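Local coordinates for protein 3-ketosteroid-delta4-5alpha-dehydrogenase (PDB 4AT2) that probably catalyses the FAD-dependent introduction of the delta-4 double bond into 3-keto-5alpha-steroids, a step of bacterial steroid catabolism, at residues P317-R329 with F356-A370. Numbering follows the deposited sequence. Where two conformers were deposited one is given.
Sequences PQLIVRGILVNGR and FLIIDEASYEEGAAA
Arg322 NE, at the end of a chain extended from CG, gives a nearly straight salt-bridge hydrogen bond to Glu366 OE2 (2.8 Å, N-H...O 177°), entering on the anti lone pair, with the carboxylate plane turned 88° from the guanidinium plane. NH1 donates to Gln318 O (2.9 Å) and, from above the amide plane, to Gln318 OE1, and these bonds fix the rotation of the group. Arg322 CD lies 3.5 Å from Gly367 N; the helix 361-369 can come this near because Gly367 has no side chain. Beside it the amide of Gln318 lies against Ala370 CB, its NE2 donating to Thr371 O and Glu153 OE1. Leu319 CD2 sits over one face of the Tyr364 ring in a CH-pi contact, 4.0 Å from the centroid, while Tyr364 OH is hydrogen-bonded to Val379 O. Further along, 324-326, within this chain an edge strand of a four-stranded antiparallel sheet, pairs with 356-360: Ile324-Ile358 and Val326-Phe356 are hydrogen-bonded pairs, Leu325-Leu357 the non-hydrogen-bonded pair between them. Leu357, its CG anti to the backbone N (chi1 -176°), sends CD1 to 3.9 Å from Leu325 CD2 and CD2 to 3.6 Å from Leu319 O. On the other face, Val326 CG2 meets Ile358 CG1 at 3.8 Å, and helix 401-413 packs over both residues. A water joins Arg322 O to the backbone N of Asp360, the helix N-cap, whose OD1 accepts from both Ser363 N and Ser363 OG.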
ATOM      1  N   PRO A 317     -20.724  10.553 -14.251  1.00  8.86           N
ATOM      2  CA  PRO A 317     -20.403   9.497 -15.219  1.00  8.65           C
ATOM      3  C   PRO A 317     -21.056   9.627 -16.597  1.00  8.72           C
ATOM      4  O   PRO A 317     -20.524   9.091 -17.569  1.00  8.52           O
ATOM      5  CB  PRO A 317     -20.872   8.220 -14.498  1.00  8.65           C
ATOM      6  CG  PRO A 317     -20.694   8.552 -13.047  1.00  8.64           C
ATOM      7  CD  PRO A 317     -21.196   9.978 -12.973  1.00  8.86           C
ATOM      8  N   GLN A 318     -22.187  10.326 -16.702  1.00  8.89           N
ATOM      9  CA  GLN A 318     -22.822  10.486 -18.012  1.00  9.00           C
ATOM     10  C   GLN A 318     -22.001  11.395 -18.930  1.00  8.84           C
ATOM     11  O   GLN A 318     -22.090  11.279 -20.149  1.00  8.79           O
ATOM     12  CB  GLN A 318     -24.257  11.016 -17.874  1.00  9.56           C
ATOM     13  CG  GLN A 318     -25.200  10.050 -17.142  1.00  9.78           C
ATOM     14  CD  GLN A 318     -25.932   9.090 -18.068  1.00 10.06           C
ATOM     15  OE1 GLN A 318     -25.386   8.627 -19.065  1.00 10.36           O
ATOM     16  NE2 GLN A 318     -27.192   8.797 -17.739  1.00 10.37           N
ATOM     17  N   LEU A 319     -21.216  12.298 -18.344  1.00  8.67           N
ATOM     18  CA  LEU A 319     -20.261  13.100 -19.127  1.00  8.58           C
ATOM     19  C   LEU A 319     -19.041  12.253 -19.484  1.00  8.44           C
ATOM     20  O   LEU A 319     -18.622  12.200 -20.656  1.00  8.43           O
ATOM     21  CB  LEU A 319     -19.817  14.348 -18.357  1.00  8.79           C
ATOM     22  CG  LEU A 319     -20.921  15.378 -18.089  1.00  9.11           C
ATOM     23  CD1 LEU A 319     -20.397  16.450 -17.150  1.00  9.46           C
ATOM     24  CD2 LEU A 319     -21.409  15.987 -19.390  1.00  9.62           C
ATOM     25  N   ILE A 320     -18.477  11.600 -18.467  1.00  8.28           N
ATOM     26  CA  ILE A 320     -17.246  10.818 -18.630  0.50  8.12           C
ATOM     27  C   ILE A 320     -17.377   9.814 -19.779  1.00  8.12           C
ATOM     28  O   ILE A 320     -16.490   9.706 -20.634  1.00  7.98           O
ATOM     29  CB  ILE A 320     -16.861  10.089 -17.312  0.50  7.96           C
ATOM     30  CG1 ILE A 320     -16.548  11.103 -16.202  0.50  8.01           C
ATOM     31  CG2 ILE A 320     -15.661   9.169 -17.506  0.50  7.82           C
ATOM     32  CD1 ILE A 320     -16.408  10.479 -14.830  0.50  7.80           C
ATOM     33  N   VAL A 321     -18.494   9.083 -19.803  1.00  8.22           N
ATOM     34  CA  VAL A 321     -18.667   7.991 -20.761  1.00  8.30           C
ATOM     35  C   VAL A 321     -18.734   8.459 -22.220  1.00  8.41           C
ATOM     36  O   VAL A 321     -18.509   7.667 -23.135  1.00  8.70           O
ATOM     37  CB  VAL A 321     -19.885   7.110 -20.383  1.00  8.45           C
ATOM     38  CG1 VAL A 321     -21.195   7.753 -20.836  1.00  8.64           C
ATOM     39  CG2 VAL A 321     -19.732   5.707 -20.943  1.00  8.75           C
ATOM     40  N   ARG A 322     -19.008   9.746 -22.431  1.00  8.52           N
ATOM     41  CA  ARG A 322     -19.162  10.303 -23.766  1.00  8.57           C
ATOM     42  C   ARG A 322     -17.923  11.036 -24.283  1.00  8.52           C
ATOM     43  O   ARG A 322     -17.938  11.592 -25.376  1.00  8.72           O
ATOM     44  CB  ARG A 322     -20.389  11.229 -23.807  1.00  9.00           C
ATOM     45  CG  ARG A 322     -21.697  10.468 -23.709  1.00  9.18           C
ATOM     46  CD  ARG A 322     -22.886  11.405 -23.518  1.00  9.61           C
ATOM     47  NE  ARG A 322     -24.123  10.648 -23.671  1.00  9.90           N
ATOM     48  CZ  ARG A 322     -24.704   9.928 -22.710  1.00  9.78           C
ATOM     49  NH1 ARG A 322     -24.207   9.890 -21.471  1.00  9.52           N
ATOM     50  NH2 ARG A 322     -25.807   9.245 -23.003  1.00 10.02           N
ATOM     51  N   GLY A 323     -16.847  11.028 -23.502  1.00  8.37           N
ATOM     52  CA  GLY A 323     -15.585  11.592 -23.970  1.00  8.39           C
ATOM     53  C   GLY A 323     -14.440  10.611 -23.798  1.00  8.19           C
ATOM     54  O   GLY A 323     -14.655   9.402 -23.611  1.00  8.28           O
ATOM     55  N   ILE A 324     -13.215  11.129 -23.855  1.00  7.99           N
ATOM     56  CA  ILE A 324     -12.056  10.340 -23.453  1.00  7.83           C
ATOM     57  C   ILE A 324     -11.320  11.014 -22.312  1.00  7.77           C
ATOM     58  O   ILE A 324     -11.157  12.244 -22.291  1.00  7.69           O
ATOM     59  CB  ILE A 324     -11.095  10.040 -24.621  1.00  7.88           C
ATOM     60  CG1 ILE A 324     -10.585  11.330 -25.288  1.00  8.21           C
ATOM     61  CG2 ILE A 324     -11.811   9.171 -25.644  1.00  7.86           C
ATOM     62  CD1 ILE A 324      -9.383  11.098 -26.188  1.00  8.48           C
ATOM     63  N   LEU A 325     -10.894  10.203 -21.350  1.00  7.70           N
ATOM     64  CA  LEU A 325     -10.052  10.706 -20.275  1.00  7.69           C
ATOM     65  C   LEU A 325      -8.597  10.629 -20.701  1.00  7.81           C
ATOM     66  O   LEU A 325      -8.149   9.607 -21.204  1.00  7.82           O
ATOM     67  CB  LEU A 325     -10.251   9.888 -18.995  1.00  7.62           C
ATOM     68  CG  LEU A 325     -11.557  10.160 -18.252  1.00  7.78           C
ATOM     69  CD1 LEU A 325     -11.778   9.081 -17.205  1.00  7.80           C
ATOM     70  CD2 LEU A 325     -11.591  11.561 -17.633  1.00  8.00           C
ATOM     71  N   VAL A 326      -7.871  11.723 -20.521  1.00  7.76           N
ATOM     72  CA  VAL A 326      -6.436  11.697 -20.764  1.00  7.98           C
ATOM     73  C   VAL A 326      -5.686  12.106 -19.513  1.00  7.99           C
ATOM     74  O   VAL A 326      -6.205  12.859 -18.694  1.00  8.39           O
ATOM     75  CB  VAL A 326      -6.005  12.548 -21.989  1.00  7.97           C
ATOM     76  CG1 VAL A 326      -6.652  11.997 -23.260  1.00  8.07           C
ATOM     77  CG2 VAL A 326      -6.295  14.036 -21.782  1.00  8.38           C
ATOM     78  N   ASN A 327      -4.472  11.583 -19.351  1.00  8.00           N
ATOM     79  CA  ASN A 327      -3.634  11.968 -18.225  1.00  8.21           C
ATOM     80  C   ASN A 327      -2.871  13.275 -18.502  1.00  8.62           C
ATOM     81  O   ASN A 327      -3.158  13.977 -19.481  1.00  8.58           O
ATOM     82  CB  ASN A 327      -2.709  10.794 -17.861  1.00  8.02           C
ATOM     83  CG  ASN A 327      -1.722  10.455 -18.962  1.00  7.95           C
ATOM     84  OD1 ASN A 327      -1.504  11.231 -19.900  1.00  7.92           O
ATOM     85  ND2 ASN A 327      -1.095   9.286 -18.841  1.00  7.94           N
ATOM     86  N   GLY A 328      -1.909  13.609 -17.644  1.00  8.93           N
ATOM     87  CA  GLY A 328      -1.141  14.840 -17.799  1.00  9.56           C
ATOM     88  C   GLY A 328      -0.238  14.863 -19.021  1.00  9.93           C
ATOM     89  O   GLY A 328       0.257  15.930 -19.412  1.00 10.83           O
ATOM     90  N   ARG A 329      -0.025  13.693 -19.628  1.00  9.66           N
ATOM     91  CA  ARG A 329       0.730  13.582 -20.880  1.00  9.80           C
ATOM     92  C   ARG A 329      -0.197  13.488 -22.102  1.00  9.43           C
ATOM     93  O   ARG A 329       0.255  13.204 -23.214  1.00  9.30           O
ATOM     94  CB  ARG A 329       1.666  12.359 -20.840  1.00 10.38           C
ATOM     95  CG  ARG A 329       2.697  12.390 -19.710  1.00 11.44           C
ATOM     96  CD  ARG A 329       3.659  11.203 -19.786  1.00 12.12           C
ATOM     97  NE  ARG A 329       3.011   9.933 -19.494  1.00 12.77           N
ATOM     98  CZ  ARG A 329       2.832   9.427 -18.280  1.00 13.14           C
ATOM     99  NH1 ARG A 329       3.272  10.073 -17.202  1.00 14.24           N
ATOM    100  NH2 ARG A 329       2.231   8.255 -18.149  1.00 13.80           N
ATOM    101  N   PHE A 356      -7.946  14.829 -17.558  1.00  9.63           N
ATOM    102  CA  PHE A 356      -8.788  15.770 -18.280  1.00  9.55           C
ATOM    103  C   PHE A 356      -9.792  14.968 -19.064  1.00  9.36           C
ATOM    104  O   PHE A 356      -9.455  13.894 -19.571  1.00  9.21           O
ATOM    105  CB  PHE A 356      -7.965  16.591 -19.285  1.00 10.12           C
ATOM    106  CG  PHE A 356      -6.791  17.306 -18.685  1.00 10.72           C
ATOM    107  CD1 PHE A 356      -6.943  18.568 -18.124  1.00 11.06           C
ATOM    108  CD2 PHE A 356      -5.528  16.720 -18.695  1.00 11.01           C
ATOM    109  CE1 PHE A 356      -5.854  19.232 -17.579  1.00 11.69           C
ATOM    110  CE2 PHE A 356      -4.433  17.381 -18.149  1.00 11.52           C
ATOM    111  CZ  PHE A 356      -4.598  18.648 -17.602  1.00 11.77           C
ATOM    112  N   LEU A 357     -11.019  15.476 -19.173  1.00  9.13           N
ATOM    113  CA  LEU A 357     -12.002  14.864 -20.068  1.00  9.11           C
ATOM    114  C   LEU A 357     -12.048  15.657 -21.365  1.00  9.18           C
ATOM    115  O   LEU A 357     -12.363  16.854 -21.369  1.00  9.56           O
ATOM    116  CB  LEU A 357     -13.410  14.780 -19.423  1.00  9.10           C
ATOM    117  CG  LEU A 357     -14.438  14.050 -20.310  1.00  9.12           C
ATOM    118  CD1 LEU A 357     -14.144  12.550 -20.354  1.00  9.00           C
ATOM    119  CD2 LEU A 357     -15.871  14.302 -19.845  1.00  9.35           C
ATOM    120  N   ILE A 358     -11.720  14.974 -22.460  1.00  8.95           N
ATOM    121  CA  ILE A 358     -11.775  15.563 -23.801  1.00  9.07           C
ATOM    122  C   ILE A 358     -13.104  15.122 -24.406  1.00  9.17           C
ATOM    123  O   ILE A 358     -13.396  13.922 -24.476  1.00  9.05           O
ATOM    124  CB  ILE A 358     -10.601  15.092 -24.690  1.00  8.87           C
ATOM    125  CG1 ILE A 358      -9.258  15.185 -23.935  1.00  8.88           C
ATOM    126  CG2 ILE A 358     -10.600  15.871 -26.005  1.00  9.06           C
ATOM    127  CD1 ILE A 358      -8.887  16.594 -23.485  1.00  9.23           C
ATOM    128  N   ILE A 359     -13.924  16.087 -24.803  1.00  9.40           N
ATOM    129  CA  ILE A 359     -15.287  15.775 -25.226  1.00  9.84           C
ATOM    130  C   ILE A 359     -15.767  16.802 -26.237  1.00 10.50           C
ATOM    131  O   ILE A 359     -15.510  18.013 -26.069  1.00 10.49           O
ATOM    132  CB  ILE A 359     -16.223  15.688 -23.984  1.00  9.83           C
ATOM    133  CG1 ILE A 359     -17.632  15.202 -24.370  1.00  9.93           C
ATOM    134  CG2 ILE A 359     -16.219  17.005 -23.195  1.00 10.05           C
ATOM    135  CD1 ILE A 359     -18.472  14.742 -23.183  1.00  9.84           C
ATOM    136  N   ASP A 360     -16.425  16.342 -27.304  1.00 10.79           N
ATOM    137  CA  ASP A 360     -16.945  17.304 -28.270  1.00 12.08           C
ATOM    138  C   ASP A 360     -18.212  17.961 -27.735  1.00 12.81           C
ATOM    139  O   ASP A 360     -18.858  17.461 -26.806  1.00 12.48           O
ATOM    140  CB  ASP A 360     -17.067  16.756 -29.711  1.00 12.24           C
ATOM    141  CG  ASP A 360     -18.064  15.618 -29.857  1.00 12.66           C
ATOM    142  OD1 ASP A 360     -19.177  15.688 -29.317  1.00 12.70           O
ATOM    143  OD2 ASP A 360     -17.737  14.662 -30.580  1.00 13.34           O
ATOM    144  N   GLU A 361     -18.531  19.122 -28.289  1.00 14.12           N
ATOM    145  CA  GLU A 361     -19.604  19.940 -27.749  1.00 15.76           C
ATOM    146  C   GLU A 361     -20.942  19.197 -27.765  1.00 15.20           C
ATOM    147  O   GLU A 361     -21.668  19.215 -26.773  1.00 15.74           O
ATOM    148  CB  GLU A 361     -19.643  21.260 -28.521  1.00 17.97           C
ATOM    149  CG  GLU A 361     -20.889  22.118 -28.441  1.00 21.29           C
ATOM    150  CD  GLU A 361     -20.690  23.373 -29.272  1.00 23.82           C
ATOM    151  OE1 GLU A 361     -19.876  24.230 -28.858  1.00 26.28           O
ATOM    152  OE2 GLU A 361     -21.279  23.473 -30.368  1.00 26.30           O
ATOM    153  N   ALA A 362     -21.255  18.523 -28.872  1.00 14.61           N
ATOM    154  CA  ALA A 362     -22.514  17.785 -28.982  1.00 14.12           C
ATOM    155  C   ALA A 362     -22.594  16.679 -27.931  1.00 13.45           C
ATOM    156  O   ALA A 362     -23.658  16.447 -27.347  1.00 13.44           O
ATOM    157  CB  ALA A 362     -22.693  17.204 -30.380  1.00 14.32           C
ATOM    158  N   SER A 363     -21.475  15.992 -27.693  1.00 12.57           N
ATOM    159  CA  SER A 363     -21.464  14.907 -26.709  1.00 12.00           C
ATOM    160  C   SER A 363     -21.578  15.434 -25.283  1.00 11.77           C
ATOM    161  O   SER A 363     -22.214  14.813 -24.426  1.00 11.43           O
ATOM    162  CB  SER A 363     -20.202  14.060 -26.849  1.00 11.46           C
ATOM    163  OG  SER A 363     -20.206  13.384 -28.085  1.00 11.40           O
ATOM    164  N   TYR A 364     -20.961  16.582 -25.028  1.00 12.06           N
ATOM    165  CA  TYR A 364     -21.101  17.216 -23.734  1.00 12.45           C
ATOM    166  C   TYR A 364     -22.573  17.565 -23.477  1.00 13.11           C
ATOM    167  O   TYR A 364     -23.102  17.269 -22.396  1.00 12.90           O
ATOM    168  CB  TYR A 364     -20.204  18.456 -23.590  1.00 12.41           C
ATOM    169  CG  TYR A 364     -20.311  19.028 -22.200  1.00 12.46           C
ATOM    170  CD1 TYR A 364     -21.351  19.904 -21.866  1.00 12.94           C
ATOM    171  CD2 TYR A 364     -19.425  18.637 -21.202  1.00 12.33           C
ATOM    172  CE1 TYR A 364     -21.481  20.398 -20.577  1.00 13.03           C
ATOM    173  CE2 TYR A 364     -19.538  19.137 -19.912  1.00 12.37           C
ATOM    174  CZ  TYR A 364     -20.575  20.009 -19.610  1.00 12.90           C
ATOM    175  OH  TYR A 364     -20.708  20.507 -18.337  1.00 13.16           O
ATOM    176  N   GLU A 365     -23.220  18.174 -24.474  1.00 14.10           N
ATOM    177  CA  GLU A 365     -24.633  18.558 -24.365  1.00 15.44           C
ATOM    178  C   GLU A 365     -25.510  17.346 -24.083  1.00 14.97           C
ATOM    179  O   GLU A 365     -26.390  17.396 -23.219  1.00 15.16           O
ATOM    180  CB  GLU A 365     -25.104  19.276 -25.639  1.00 17.74           C
ATOM    181  CG  GLU A 365     -24.541  20.680 -25.784  1.00 21.04           C
ATOM    182  CD  GLU A 365     -24.814  21.330 -27.137  1.00 23.62           C
ATOM    183  OE1 GLU A 365     -25.206  20.634 -28.110  1.00 26.05           O
ATOM    184  OE2 GLU A 365     -24.611  22.560 -27.234  1.00 26.60           O
ATOM    185  N   GLU A 366     -25.251  16.248 -24.788  1.00 14.53           N
ATOM    186  CA  GLU A 366     -26.017  15.027 -24.568  1.00 14.71           C
ATOM    187  C   GLU A 366     -25.777  14.465 -23.170  1.00 14.00           C
ATOM    188  O   GLU A 366     -26.718  14.087 -22.471  1.00 14.04           O
ATOM    189  CB  GLU A 366     -25.693  13.976 -25.628  1.00 15.68           C
ATOM    190  CG  GLU A 366     -26.436  12.664 -25.404  1.00 17.28           C
ATOM    191  CD  GLU A 366     -26.124  11.646 -26.468  1.00 18.63           C
ATOM    192  OE1 GLU A 366     -26.736  11.744 -27.552  1.00 20.79           O
ATOM    193  OE2 GLU A 366     -25.281  10.745 -26.221  1.00 19.31           O
ATOM    194  N   GLY A 367     -24.518  14.422 -22.750  1.00 13.11           N
ATOM    195  CA  GLY A 367     -24.212  13.912 -21.413  1.00 12.81           C
ATOM    196  C   GLY A 367     -24.797  14.780 -20.305  1.00 12.94           C
ATOM    197  O   GLY A 367     -25.264  14.268 -19.283  1.00 13.04           O
ATOM    198  N   ALA A 368     -24.777  16.090 -20.514  1.00 12.99           N
ATOM    199  CA  ALA A 368     -25.262  17.034 -19.516  1.00 13.47           C
ATOM    200  C   ALA A 368     -26.780  16.996 -19.381  1.00 13.76           C
ATOM    201  O   ALA A 368     -27.311  17.459 -18.379  1.00 14.24           O
ATOM    202  CB  ALA A 368     -24.779  18.446 -19.827  1.00 13.81           C
ATOM    203  N   ALA A 369     -27.464  16.454 -20.389  1.00 13.70           N
ATOM    204  CA  ALA A 369     -28.926  16.325 -20.377  1.00 14.29           C
ATOM    205  C   ALA A 369     -29.382  14.942 -19.901  1.00 14.29           C
ATOM    206  O   ALA A 369     -30.576  14.722 -19.664  1.00 15.24           O
ATOM    207  CB  ALA A 369     -29.483  16.608 -21.764  1.00 14.60           C
ATOM    208  N   ALA A 370     -28.433  14.016 -19.787  1.00 13.66           N
ATOM    209  CA  ALA A 370     -28.731  12.618 -19.462  1.00 13.45           C
ATOM    210  C   ALA A 370     -29.123  12.478 -18.002  1.00 13.40           C
ATOM    211  O   ALA A 370     -28.709  13.274 -17.148  1.00 13.89           O
ATOM    212  CB  ALA A 370     -27.531  11.725 -19.776  1.00 12.83           C
TER
HETATM  213  O   HOH W   1     -16.855  13.445 -27.388  1.00  9.63           O
HETATM  214  O   HOH W   2     -27.206   8.238 -25.424  1.00 32.94           O